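Long-range contact in phage-like element PBSX protein XkdM (Bacillus subtilis, PDB 2GUJ), which probably forms the tail tube of the defective phage-like particle PBSX: residues 29-33 with 132-137. Residues are numbered along the deposited sequence; the frame is centred on the assembly and turned at random.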
# COMPACT_ATOMS: atom_id res chain seq x y z
N PHE B 29 3.32 -0.63 12.20
CA PHE B 29 3.22 -1.52 11.06
C PHE B 29 1.75 -1.81 10.88
O PHE B 29 0.99 -1.80 11.85
CB PHE B 29 4.00 -2.81 11.34
CG PHE B 29 3.18 -3.92 11.89
CD1 PHE B 29 2.42 -4.72 11.05
CD2 PHE B 29 3.10 -4.13 13.26
CE1 PHE B 29 1.59 -5.71 11.56
CE2 PHE B 29 2.28 -5.13 13.79
CZ PHE B 29 1.52 -5.92 12.93
N GLU B 30 1.33 -2.05 9.64
CA GLU B 30 -0.07 -2.35 9.36
C GLU B 30 -0.18 -3.30 8.17
O GLU B 30 0.18 -2.94 7.05
CB GLU B 30 -0.83 -1.06 9.06
CG GLU B 30 -2.31 -1.26 8.74
CD GLU B 30 -2.98 0.00 8.21
OE1 GLU B 30 -2.62 0.45 7.10
OE2 GLU B 30 -3.87 0.55 8.91
N ALA B 31 -0.68 -4.50 8.42
CA ALA B 31 -0.80 -5.50 7.37
C ALA B 31 -2.21 -5.58 6.82
O ALA B 31 -3.05 -4.76 7.15
CB ALA B 31 -0.37 -6.86 7.88
N ASN B 32 -2.46 -6.60 6.00
CA ASN B 32 -3.75 -6.80 5.36
C ASN B 32 -4.07 -8.24 4.97
O ASN B 32 -3.77 -8.64 3.84
CB ASN B 32 -3.81 -5.96 4.08
CG ASN B 32 -4.25 -4.55 4.33
OD1 ASN B 32 -5.39 -4.30 4.72
ND2 ASN B 32 -3.35 -3.59 4.09
N VAL B 33 -4.68 -9.04 5.84
CA VAL B 33 -5.00 -10.40 5.42
C VAL B 33 -5.76 -10.36 4.09
O VAL B 33 -6.77 -9.68 3.97
CB VAL B 33 -5.86 -11.15 6.44
CG1 VAL B 33 -4.98 -11.76 7.51
CG2 VAL B 33 -6.86 -10.20 7.07
N PHE B 132 6.07 -5.35 2.53
CA PHE B 132 6.54 -6.67 2.90
C PHE B 132 5.38 -7.62 2.74
O PHE B 132 4.25 -7.17 2.62
CB PHE B 132 7.06 -6.66 4.34
CG PHE B 132 5.98 -6.56 5.38
CD1 PHE B 132 5.12 -7.63 5.62
CD2 PHE B 132 5.83 -5.39 6.13
CE1 PHE B 132 4.12 -7.54 6.58
CE2 PHE B 132 4.83 -5.30 7.11
CZ PHE B 132 3.97 -6.38 7.33
N THR B 133 5.63 -8.92 2.74
CA THR B 133 4.51 -9.82 2.56
C THR B 133 4.59 -11.05 3.43
O THR B 133 5.32 -12.00 3.13
CB THR B 133 4.34 -10.27 1.10
OG1 THR B 133 5.39 -11.20 0.77
CG2 THR B 133 4.39 -9.08 0.16
N PHE B 134 3.82 -11.03 4.51
CA PHE B 134 3.79 -12.15 5.43
C PHE B 134 3.00 -13.28 4.80
O PHE B 134 2.26 -13.05 3.86
CB PHE B 134 3.13 -11.73 6.74
CG PHE B 134 1.71 -11.28 6.58
CD1 PHE B 134 1.42 -10.04 6.02
CD2 PHE B 134 0.67 -12.08 7.01
CE1 PHE B 134 0.11 -9.62 5.88
CE2 PHE B 134 -0.63 -11.68 6.88
CZ PHE B 134 -0.92 -10.44 6.32
N GLU B 135 3.17 -14.50 5.30
CA GLU B 135 2.46 -15.65 4.75
C GLU B 135 1.47 -16.19 5.75
O GLU B 135 0.77 -17.16 5.48
CB GLU B 135 3.44 -16.75 4.36
CG GLU B 135 3.60 -16.96 2.87
CD GLU B 135 3.93 -15.66 2.14
OE1 GLU B 135 2.97 -14.91 1.82
OE2 GLU B 135 5.13 -15.40 1.90
N ASP B 136 1.42 -15.57 6.92
CA ASP B 136 0.49 -15.99 7.96
C ASP B 136 0.62 -15.04 9.14
O ASP B 136 1.71 -14.51 9.40
CB ASP B 136 0.79 -17.42 8.40
CG ASP B 136 -0.24 -17.94 9.35
OD1 ASP B 136 -0.68 -17.16 10.21
OD2 ASP B 136 -0.62 -19.12 9.26
N PHE B 137 -0.48 -14.81 9.84
CA PHE B 137 -0.51 -13.91 10.98
C PHE B 137 -1.05 -14.64 12.19
O PHE B 137 -1.60 -15.73 12.05
CB PHE B 137 -1.39 -12.72 10.63
CG PHE B 137 -2.76 -12.78 11.21
CD1 PHE B 137 -3.02 -12.19 12.44
CD2 PHE B 137 -3.80 -13.38 10.53
CE1 PHE B 137 -4.29 -12.19 12.98
CE2 PHE B 137 -5.08 -13.39 11.06
CZ PHE B 137 -5.33 -12.79 12.29
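Phe132 meets the strand 29-33 with the far end of its ring: CZ lies 4.4 Å from Phe29 CD1, which sits at the edge of the Phe132 ring and close to its plane. The same CZ is 4.4 Å from Ala31 CB, so this one ring corner touches both residues, whose CB atoms point toward 132-137. Phe134 then sends its ring across to the strand. With its CG set between the backbone N and the carbonyl carbon (chi1 61°), this ring reaches over to the middle of 29-33, where CE1 comes to 3.4 Å from the methyl of Ala31. Its outer edge also runs up to the strand backbone: Asn32 N, 4.0 Å from CE1, and Val33 N, 4.0 Å from CZ, both lie near the ring plane. After Glu135 the chain enters strand 136-138, where Asp136, whose CB points away from 29-33, pairs through its carboxylate with Arg46 in a salt bridge. The Phe137 ring, with its CB directed toward 29-33, meets Val33 at the end of the strand. Val33 CG1 rests 3.6 Å from Phe137 CD2 and on the CD2–CE2 side of that ring, while the same methyl is 4.4 Å from Phe134 CE2, bridging the two rings. Apolar side chains thus fill the gap between the backbones, 8.3 Å from Ala31 CA to Phe134 CA. Such a buried aromatic cluster against an antiparallel sheet is consistent with the barrel interior expected of a tail tube protein. Leu106 of strand 103-109 touches Phe29, Phe134 and Phe137, Ala61 of strand 57-63 touches Phe29 and Phe132, and Ile9 of strand 9-11 touches Ala31 and Phe137, so neighbouring strands of the antiparallel sheet complete this buried cluster.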